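Local coordinates for uncharacterized protein (Nitrosospira multiformis, PDB 3P51) that is of unknown function but, as a member of the Bet v 1-like polyketide cyclase and lipid transport family, probably binds small hydrophobic ligands, at residues V10-E15 with A138-E143; F58-I63 with I72-D77; G93-L98 with T106-S111. All coordinates share one frame; numbering follows the deposited sequence.

Interaction 1: V10-E15 with A138-E143; sequences VDAPVE and AEFTSE
Phe140, the first residue to leave helical geometry at the end of helix 120-139, brings its side chain against Val10 and Ala12. Its CB lies 3.2 Å from Val10 CG1, a tight apolar contact; with CG anti to the carbonyl carbon (chi1 -64°), the end of the ring leads away from 10-15 and leaves CB and the near ring atoms to touch. Ala12 CB then approaches the ring obliquely, 3.6 Å from Phe140 CD1, while the CG of the preceding Glu139 rests over the centre of one ring face. The backbone of Phe140 adds little: its O receives a weak, bent bond from Asp11 N at 3.5 Å. Thr141 directs its side chain away from 10-15, and its OG1 makes a weak bond back to Ala138 O in the last turn of the helix. At Ser142, which is poorly ordered, OG reaches Asp11 OD2 at 2.9 Å, again weakly. The stronger partner of this carboxylate is Arg145, whose NE forms a salt bridge with Asp11 OD1, so the two oxygens face different groups of the C-terminal tail. An alanine in place of Asp11 would remove both, and would probably leave Arg145 without its charged mate and the tail freer to move. Asp11 also centres an inverse gamma turn, closed by Ala12 N bonding Val10 O, which turns the chain out of strand 3-10 toward helix 14-21. The contact thus sits where strand 3-10 ends, with Val17 of helix 14-21 touching Val10 and Ala12, Arg16 and Arg20 touching Phe140, and Val108 of strand 105-116 against Val10.

Interaction 2: F58-I63 with I72-D77; sequences FLDTLI and IMYSMD
Strands 58-63 and 72-77 run antiparallel with their axes at 142°, pairing Asp60 with Met76, Thr61 with Ser75 and Leu62 with Tyr74; Thr61 and Ser75 exchange both backbone bonds, and Asp77 N to Leu59 O and Ile63 N to Met73 O extend the ladder. They belong to a beta hairpin, strands 58-66 and 71-78, in the antiparallel sheet of the Bet v 1-like fold. On the face carrying Thr61, Ser75 and Asp77, a polar cluster forms. The Asp77 carboxylate is met on both oxygens: Thr61 OG1 donates to the syn lone pair of OD2 at a short 2.5 Å, and Ser75 OG donates to OD1 at 2.7 Å, 18° out of the carboxylate plane. Ser75 OG sits between the backbone N and the carbonyl carbon, which turns the hydroxyl toward strand 58-63, where Asp77 OD1 also lies. Arg51 completes the group through a salt bridge to Asp77 and a hydrogen bond to Thr61 OG1. The other face holds Asp60, Leu62, Tyr74 and Met76. There Asp60 lies alongside Tyr74, its CG 3.8 Å from Tyr74 CD1 and the carboxylate and ring planes 35° apart; Arg52 joins them, forming a salt bridge with Asp60 and a cation-pi contact with Tyr74. The selenium of Met76 comes to the edge of Phe58, SE to CD1 4.0 Å, a Met-aromatic contact made by a selenomethionine whose chain bends at chi3. Farther along, the Leu62 and Ile72 side chains cross at about a right angle, CD1 of Leu62 3.6 Å from CG2 of Ile72. At the Ile63-Met73 end, Ile68 of a neighbouring subunit packs on both. Each of the two aspartates thus has an arginine beside it, and these pairings probably help both carboxylates to remain ionised within the sheet.

Interaction 3: G93-L98 with T106-S111; sequences GNLHLL and TFVEWS
The carbonyl oxygen of Asn94 is gripped twice, by Ser111 N at 2.9 Å in a nearly straight bond (170° at the hydrogen) and by a water that donates to the same Asn94 O at 2.9 Å. That water also bonds Ser111 OG at 2.6 Å, so it bridges the two strands beside their direct backbone link. Further hydrogen-bonded pairs follow at His96 with Glu109 and at Leu98 with Phe107. Between the Asn94-Ser111 and His96-Glu109 pairs, at a non-hydrogen-bonded pair, Leu95 lies over Trp110: its CB stands 3.9 Å from the centroid of the five-membered ring, only 9° off the normal, a CH-pi contact. Leu95 CD1 lies over the same face, 3.7 Å from Trp110 CE3 and offset toward the rim. The indole NE1 bonds Tyr74 OH, which helps to fix its rotation, and Leu132 and Leu133 of helix 120-139 pack against Trp110. This is the inward side of the curved antiparallel sheet that wraps the long C-terminal helix in the Bet v 1-like fold. Leu97 continues the apolar row beside Val108; its CG is anti to the carbonyl carbon (chi1 -58°), and from there the CD2 branch turns across to Val108, 3.6 Å from CG2 of that valine; Val17 and Trp18 of helix 14-21 cover Leu97. On the reverse side, His96 and Glu109 point the same way, and Glu109 OE1 is held by Tyr5 OH, while His96 ND1 makes a weak bond to Arg70 O. Nearby, Leu98 lies alongside Phe107, CD1 to CD2 4.1 Å, and Phe107 stacks on Phe107 of a neighbouring subunit, where Leu98 also packs.

How the interactions relate
Interactions 2 and 3 are successive hairpins of one sheet, stitched together where strands 71-78 and 88-100 meet through Tyr74 O with Gly93 N and Ile72 N with Leu95 O. Interaction 1 is instead a junction of turns and helix ends, reaching the sheet where Val10 and Ala12 bond Thr106. It lies on the opposite side of the chain's centre from interaction 2, the two centres about 26 Å apart. Interaction 3 is the most buried, with largely apolar packing on its helix-facing side; interaction 2 mixes apolar contacts with arginine-paired carboxylates; interaction 1, partly at the surface, depends on one aromatic anchor and weak polar links. Different neighbouring subunits adjoin interactions 2 and 3, and none touches interaction 1.

Interaction 1: V10-E15 with A138-E143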
loop_
_atom_site.group_PDB
_atom_site.type_symbol
_atom_site.label_atom_id
_atom_site.label_comp_id
_atom_site.label_asym_id
_atom_site.label_seq_id
_atom_site.Cartn_x
_atom_site.Cartn_y
_atom_site.Cartn_z
ATOM N N VAL A 10 -6.699 2.438 21.771
ATOM C CA VAL A 10 -7.153 3.608 22.517
ATOM C C VAL A 10 -8.678 3.555 22.655
ATOM O O VAL A 10 -9.385 3.391 21.653
ATOM C CB VAL A 10 -6.754 4.901 21.764
ATOM C CG1 VAL A 10 -7.377 6.106 22.393
ATOM C CG2 VAL A 10 -5.239 5.054 21.715
ATOM N N ASP A 11 -9.191 3.690 23.880
ATOM C CA ASP A 11 -10.636 3.587 24.111
ATOM C C ASP A 11 -11.390 4.875 23.759
ATOM O O ASP A 11 -11.905 5.575 24.637
ATOM C CB ASP A 11 -10.958 3.152 25.551
ATOM C CG ASP A 11 -12.428 2.748 25.731
ATOM O OD1 ASP A 11 -13.273 3.174 24.917
ATOM O OD2 ASP A 11 -12.746 2.000 26.681
ATOM N N ALA A 12 -11.451 5.170 22.467
ATOM C CA ALA A 12 -12.203 6.304 21.953
ATOM C C ALA A 12 -12.447 6.069 20.470
ATOM O O ALA A 12 -11.684 5.355 19.818
ATOM C CB ALA A 12 -11.434 7.583 22.160
ATOM N N PRO A 13 -13.523 6.653 19.935
ATOM C CA PRO A 13 -13.824 6.430 18.519
ATOM C C PRO A 13 -12.767 7.071 17.637
ATOM O O PRO A 13 -12.140 8.057 18.032
ATOM C CB PRO A 13 -15.204 7.079 18.333
ATOM C CG PRO A 13 -15.407 7.961 19.504
ATOM C CD PRO A 13 -14.563 7.437 20.624
ATOM N N VAL A 14 -12.556 6.497 16.459
ATOM C CA VAL A 14 -11.455 6.912 15.597
ATOM C C VAL A 14 -11.571 8.378 15.176
ATOM O O VAL A 14 -10.559 9.057 15.036
ATOM C CB VAL A 14 -11.328 5.991 14.362
ATOM C CG1 VAL A 14 -12.491 6.223 13.396
ATOM C CG2 VAL A 14 -9.981 6.187 13.659
ATOM N N GLU A 15 -12.797 8.865 14.979
ATOM C CA GLU A 15 -13.012 10.266 14.604
ATOM C C GLU A 15 -12.485 11.216 15.673
ATOM O O GLU A 15 -11.956 12.286 15.367
ATOM C CB GLU A 15 -14.491 10.560 14.371
ATOM C CG GLU A 15 -15.114 9.879 13.151
ATOM C CD GLU A 15 -15.518 8.433 13.407
ATOM O OE1 GLU A 15 -15.542 8.013 14.590
ATOM O OE2 GLU A 15 -15.816 7.720 12.417
ATOM N N ALA A 138 -3.376 7.610 27.574
ATOM C CA ALA A 138 -3.752 8.156 28.870
ATOM C C ALA A 138 -4.835 9.214 28.714
ATOM O O ALA A 138 -5.678 9.384 29.593
ATOM C CB ALA A 138 -2.539 8.726 29.595
ATOM N N GLU A 139 -4.818 9.919 27.589
ATOM C CA GLU A 139 -5.822 10.946 27.343
ATOM C C GLU A 139 -7.201 10.347 27.033
ATOM O O GLU A 139 -8.231 10.932 27.360
ATOM C CB GLU A 139 -5.373 11.889 26.225
ATOM C CG GLU A 139 -6.486 12.793 25.735
ATOM C CD GLU A 139 -5.989 14.124 25.203
ATOM O OE1 GLU A 139 -4.825 14.501 25.482
ATOM O OE2 GLU A 139 -6.785 14.798 24.512
ATOM N N PHE A 140 -7.213 9.174 26.412
ATOM C CA PHE A 140 -8.464 8.520 26.048
ATOM C C PHE A 140 -8.630 7.195 26.788
ATOM O O PHE A 140 -8.415 6.121 26.213
ATOM C CB PHE A 140 -8.519 8.262 24.540
ATOM C CG PHE A 140 -8.536 9.508 23.707
ATOM C CD1 PHE A 140 -9.633 10.349 23.716
ATOM C CD2 PHE A 140 -7.461 9.833 22.903
ATOM C CE1 PHE A 140 -9.653 11.492 22.944
ATOM C CE2 PHE A 140 -7.479 10.976 22.127
ATOM C CZ PHE A 140 -8.575 11.805 22.149
ATOM N N THR A 141 -9.016 7.270 28.057
ATOM C CA THR A 141 -9.138 6.068 28.872
ATOM C C THR A 141 -10.520 5.425 28.745
ATOM O O THR A 141 -11.481 6.069 28.317
ATOM C CB THR A 141 -8.828 6.365 30.347
ATOM O OG1 THR A 141 -7.570 7.041 30.439
ATOM C CG2 THR A 141 -8.757 5.075 31.151
ATOM N N SER A 142 -10.606 4.150 29.110
ATOM C CA SER A 142 -11.872 3.425 29.100
ATOM C C SER A 142 -12.896 4.084 30.021
ATOM O O SER A 142 -14.083 3.757 29.984
ATOM C CB SER A 142 -11.651 1.965 29.511
ATOM O OG SER A 142 -12.867 1.235 29.483
ATOM N N GLU A 143 -12.427 5.016 30.845
ATOM C CA GLU A 143 -13.288 5.746 31.769
ATOM C C GLU A 143 -13.358 7.231 31.412
ATOM O O GLU A 143 -14.324 7.915 31.751
ATOM C CB GLU A 143 -12.814 5.551 33.214
ATOM C CG GLU A 143 -11.308 5.679 33.409
ATOM C CD GLU A 143 -10.907 6.998 34.042
ATOM O OE1 GLU A 143 -9.692 7.297 34.080
ATOM O OE2 GLU A 143 -11.805 7.732 34.507
#

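Interaction 2: F58-I63 with I72-D77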
loop_
_atom_site.group_PDB
_atom_site.type_symbol
_atom_site.label_atom_id
_atom_site.label_comp_id
_atom_site.label_asym_id
_atom_site.label_seq_id
_atom_site.Cartn_x
_atom_site.Cartn_y
_atom_site.Cartn_z
ATOM N N PHE A 58 14.466 18.394 17.484
ATOM C CA PHE A 58 13.957 17.555 16.406
ATOM C C PHE A 58 13.391 18.435 15.310
ATOM O O PHE A 58 12.382 19.106 15.520
ATOM C CB PHE A 58 12.825 16.653 16.894
ATOM C CG PHE A 58 13.257 15.561 17.824
ATOM C CD1 PHE A 58 13.745 14.364 17.325
ATOM C CD2 PHE A 58 13.141 15.719 19.195
ATOM C CE1 PHE A 58 14.120 13.350 18.178
ATOM C CE2 PHE A 58 13.517 14.706 20.057
ATOM C CZ PHE A 58 14.002 13.520 19.549
ATOM N N LEU A 59 14.020 18.426 14.141
ATOM C CA LEU A 59 13.449 19.106 12.978
ATOM C C LEU A 59 12.756 18.104 12.040
ATOM O O LEU A 59 13.432 17.294 11.404
ATOM C CB LEU A 59 14.543 19.867 12.222
ATOM C CG LEU A 59 14.104 20.663 10.983
ATOM C CD1 LEU A 59 13.126 21.777 11.354
ATOM C CD2 LEU A 59 15.325 21.218 10.240
ATOM N N ASP A 60 11.424 18.167 11.955
ATOM C CA ASP A 60 10.619 17.276 11.091
ATOM C C ASP A 60 10.051 18.008 9.870
ATOM O O ASP A 60 9.651 19.171 9.975
ATOM C CB ASP A 60 9.401 16.731 11.855
ATOM C CG ASP A 60 9.762 15.751 12.971
ATOM O OD1 ASP A 60 10.872 15.175 12.965
ATOM O OD2 ASP A 60 8.901 15.536 13.856
ATOM N N THR A 61 9.971 17.314 8.733
ATOM C CA THR A 61 9.216 17.792 7.569
ATOM C C THR A 61 8.073 16.830 7.227
ATOM O O THR A 61 8.275 15.616 7.199
ATOM C CB THR A 61 10.118 17.922 6.336
ATOM O OG1 THR A 61 11.185 18.828 6.626
ATOM C CG2 THR A 61 9.337 18.465 5.161
ATOM N N LEU A 62 6.875 17.368 6.977
ATOM C CA LEU A 62 5.735 16.550 6.564
ATOM C C LEU A 62 5.938 16.124 5.111
ATOM O O LEU A 62 6.040 16.974 4.209
ATOM C CB LEU A 62 4.429 17.349 6.699
ATOM C CG LEU A 62 3.086 16.653 6.458
ATOM C CD1 LEU A 62 2.891 15.480 7.424
ATOM C CD2 LEU A 62 1.940 17.655 6.602
ATOM N N ILE A 63 6.015 14.817 4.873
ATOM C CA ILE A 63 6.299 14.318 3.526
ATOM C C ILE A 63 5.092 13.618 2.896
ATOM O O ILE A 63 5.069 13.365 1.688
ATOM C CB ILE A 63 7.513 13.372 3.525
ATOM C CG1 ILE A 63 7.191 12.091 4.304
ATOM C CG2 ILE A 63 8.758 14.083 4.128
ATOM C CD1 ILE A 63 8.375 11.122 4.413
ATOM N N ILE A 72 -0.103 10.302 8.862
ATOM C CA ILE A 72 0.843 11.403 8.780
ATOM C C ILE A 72 2.239 10.798 8.610
ATOM O O ILE A 72 2.632 9.948 9.398
ATOM C CB ILE A 72 0.839 12.212 10.087
ATOM C CG1 ILE A 72 -0.513 12.884 10.314
ATOM C CG2 ILE A 72 1.970 13.237 10.088
ATOM C CD1 ILE A 72 -0.572 13.683 11.607
HETATM N N MSE A 73 2.986 11.216 7.590
HETATM C CA MSE A 73 4.346 10.713 7.420
HETATM C C MSE A 73 5.313 11.872 7.360
HETATM O O MSE A 73 5.023 12.891 6.751
HETATM C CB MSE A 73 4.502 9.896 6.143
HETATM C CG MSE A 73 3.643 8.650 6.063
HETATM SE SE MSE A 73 4.007 7.656 4.399
HETATM C CE MSE A 73 5.928 7.924 4.375
ATOM N N TYR A 74 6.480 11.705 7.961
ATOM C CA TYR A 74 7.427 12.802 8.016
ATOM C C TYR A 74 8.854 12.294 8.006
ATOM O O TYR A 74 9.128 11.159 8.415
ATOM C CB TYR A 74 7.194 13.615 9.292
ATOM C CG TYR A 74 7.279 12.769 10.543
ATOM C CD1 TYR A 74 8.483 12.608 11.222
ATOM C CD2 TYR A 74 6.154 12.115 11.037
ATOM C CE1 TYR A 74 8.566 11.816 12.366
ATOM C CE2 TYR A 74 6.227 11.332 12.175
ATOM C CZ TYR A 74 7.429 11.184 12.831
ATOM O OH TYR A 74 7.493 10.399 13.958
ATOM N N SER A 75 9.767 13.147 7.551
ATOM C CA SER A 75 11.190 12.885 7.695
ATOM C C SER A 75 11.677 13.590 8.948
ATOM O O SER A 75 11.227 14.692 9.261
ATOM C CB SER A 75 11.963 13.406 6.480
ATOM O OG SER A 75 11.770 14.802 6.291
HETATM N N MSE A 76 12.581 12.948 9.678
HETATM C CA MSE A 76 13.303 13.638 10.736
HETATM C C MSE A 76 14.621 14.155 10.163
HETATM O O MSE A 76 15.546 13.383 9.915
HETATM C CB MSE A 76 13.579 12.706 11.911
HETATM C CG MSE A 76 14.134 13.437 13.112
HETATM SE SE MSE A 76 15.204 12.256 14.242
HETATM C CE MSE A 76 13.735 11.093 14.826
ATOM N N ASP A 77 14.702 15.465 9.955
ATOM C CA ASP A 77 15.858 16.077 9.303
ATOM C C ASP A 77 17.014 16.360 10.277
ATOM O O ASP A 77 18.185 16.349 9.893
ATOM C CB ASP A 77 15.428 17.366 8.597
ATOM C CG ASP A 77 14.155 17.186 7.755
ATOM O OD1 ASP A 77 13.973 16.106 7.151
ATOM O OD2 ASP A 77 13.342 18.133 7.697
#

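Interaction 3: G93-L98 with T106-S111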
loop_
_atom_site.group_PDB
_atom_site.type_symbol
_atom_site.label_atom_id
_atom_site.label_comp_id
_atom_site.label_asym_id
_atom_site.label_seq_id
_atom_site.Cartn_x
_atom_site.Cartn_y
_atom_site.Cartn_z
ATOM N N GLY A 93 9.056 8.663 9.631
ATOM C CA GLY A 93 8.112 8.267 10.665
ATOM C C GLY A 93 6.746 8.171 10.016
ATOM O O GLY A 93 6.473 8.907 9.068
ATOM N N ASN A 94 5.903 7.262 10.504
ATOM C CA ASN A 94 4.634 6.949 9.844
ATOM C C ASN A 94 3.614 6.663 10.933
ATOM O O ASN A 94 3.683 5.631 11.588
ATOM C CB ASN A 94 4.825 5.731 8.925
ATOM C CG ASN A 94 3.573 5.375 8.113
ATOM O OD1 ASN A 94 2.455 5.722 8.471
ATOM N ND2 ASN A 94 3.774 4.658 7.019
ATOM N N LEU A 95 2.710 7.611 11.163
ATOM C CA LEU A 95 1.698 7.499 12.218
ATOM C C LEU A 95 0.307 7.317 11.612
ATOM O O LEU A 95 -0.131 8.113 10.784
ATOM C CB LEU A 95 1.707 8.757 13.080
ATOM C CG LEU A 95 0.564 8.954 14.074
ATOM C CD1 LEU A 95 0.560 7.833 15.110
ATOM C CD2 LEU A 95 0.718 10.320 14.746
ATOM N N HIS A 96 -0.400 6.279 12.038
ATOM C CA HIS A 96 -1.593 5.858 11.309
ATOM C C HIS A 96 -2.648 5.267 12.244
ATOM O O HIS A 96 -2.314 4.539 13.179
ATOM C CB HIS A 96 -1.139 4.850 10.261
ATOM C CG HIS A 96 -2.251 4.150 9.545
ATOM N ND1 HIS A 96 -3.248 4.824 8.876
ATOM C CD2 HIS A 96 -2.480 2.832 9.350
ATOM C CE1 HIS A 96 -4.063 3.943 8.313
ATOM N NE2 HIS A 96 -3.621 2.731 8.585
ATOM N N LEU A 97 -3.916 5.603 11.999
ATOM C CA LEU A 97 -5.028 5.139 12.822
ATOM C C LEU A 97 -5.915 4.179 12.050
ATOM O O LEU A 97 -6.086 4.325 10.846
ATOM C CB LEU A 97 -5.911 6.308 13.253
ATOM C CG LEU A 97 -5.319 7.471 14.035
ATOM C CD1 LEU A 97 -6.447 8.408 14.437
ATOM C CD2 LEU A 97 -4.614 6.956 15.245
ATOM N N LEU A 98 -6.486 3.205 12.753
ATOM C CA LEU A 98 -7.538 2.360 12.192
ATOM C C LEU A 98 -8.640 2.203 13.220
ATOM O O LEU A 98 -8.368 2.195 14.428
ATOM C CB LEU A 98 -6.996 0.985 11.814
ATOM C CG LEU A 98 -6.031 0.964 10.626
ATOM C CD1 LEU A 98 -5.233 -0.341 10.571
ATOM C CD2 LEU A 98 -6.792 1.204 9.325
ATOM N N THR A 106 -10.017 2.640 18.840
ATOM C CA THR A 106 -9.014 3.041 17.855
ATOM C C THR A 106 -7.702 2.287 18.027
ATOM O O THR A 106 -7.161 2.216 19.124
ATOM C CB THR A 106 -8.715 4.548 17.939
ATOM O OG1 THR A 106 -9.914 5.284 17.692
ATOM C CG2 THR A 106 -7.679 4.947 16.916
ATOM N N PHE A 107 -7.217 1.716 16.931
ATOM C CA PHE A 107 -5.884 1.132 16.853
ATOM C C PHE A 107 -4.951 2.223 16.350
ATOM O O PHE A 107 -5.259 2.902 15.375
ATOM C CB PHE A 107 -5.902 -0.047 15.869
ATOM C CG PHE A 107 -4.552 -0.648 15.596
ATOM C CD1 PHE A 107 -3.974 -1.525 16.498
ATOM C CD2 PHE A 107 -3.867 -0.350 14.421
ATOM C CE1 PHE A 107 -2.727 -2.090 16.246
ATOM C CE2 PHE A 107 -2.621 -0.907 14.158
ATOM C CZ PHE A 107 -2.049 -1.786 15.071
ATOM N N VAL A 108 -3.821 2.408 17.026
ATOM C CA VAL A 108 -2.831 3.401 16.613
ATOM C C VAL A 108 -1.483 2.733 16.369
ATOM O O VAL A 108 -0.952 2.077 17.254
ATOM C CB VAL A 108 -2.628 4.480 17.699
ATOM C CG1 VAL A 108 -1.764 5.606 17.159
ATOM C CG2 VAL A 108 -3.978 5.018 18.172
ATOM N N GLU A 109 -0.919 2.903 15.180
ATOM C CA GLU A 109 0.411 2.361 14.914
ATOM C C GLU A 109 1.387 3.465 14.529
ATOM O O GLU A 109 1.023 4.436 13.873
ATOM C CB GLU A 109 0.363 1.286 13.822
ATOM C CG GLU A 109 -0.226 1.770 12.520
ATOM C CD GLU A 109 -0.298 0.684 11.459
ATOM O OE1 GLU A 109 0.280 -0.400 11.674
ATOM O OE2 GLU A 109 -0.939 0.917 10.409
ATOM N N TRP A 110 2.631 3.313 14.962
ATOM C CA TRP A 110 3.677 4.272 14.644
ATOM C C TRP A 110 4.910 3.495 14.209
ATOM O O TRP A 110 5.439 2.689 14.977
ATOM C CB TRP A 110 3.988 5.134 15.865
ATOM C CG TRP A 110 4.426 6.531 15.539
ATOM C CD1 TRP A 110 5.179 6.934 14.471
ATOM C CD2 TRP A 110 4.124 7.715 16.287
ATOM N NE1 TRP A 110 5.377 8.296 14.519
ATOM C CE2 TRP A 110 4.736 8.798 15.623
ATOM C CE3 TRP A 110 3.405 7.961 17.463
ATOM C CZ2 TRP A 110 4.645 10.112 16.090
ATOM C CZ3 TRP A 110 3.307 9.268 17.923
ATOM C CH2 TRP A 110 3.933 10.324 17.239
ATOM N N SER A 111 5.343 3.727 12.974
ATOM C CA SER A 111 6.528 3.086 12.418
ATOM C C SER A 111 7.643 4.105 12.207
ATOM O O SER A 111 7.393 5.278 11.919
ATOM C CB SER A 111 6.215 2.445 11.058
ATOM O OG SER A 111 4.982 1.744 11.067
HETATM O O HOH W 1 2.703 2.991 10.956
#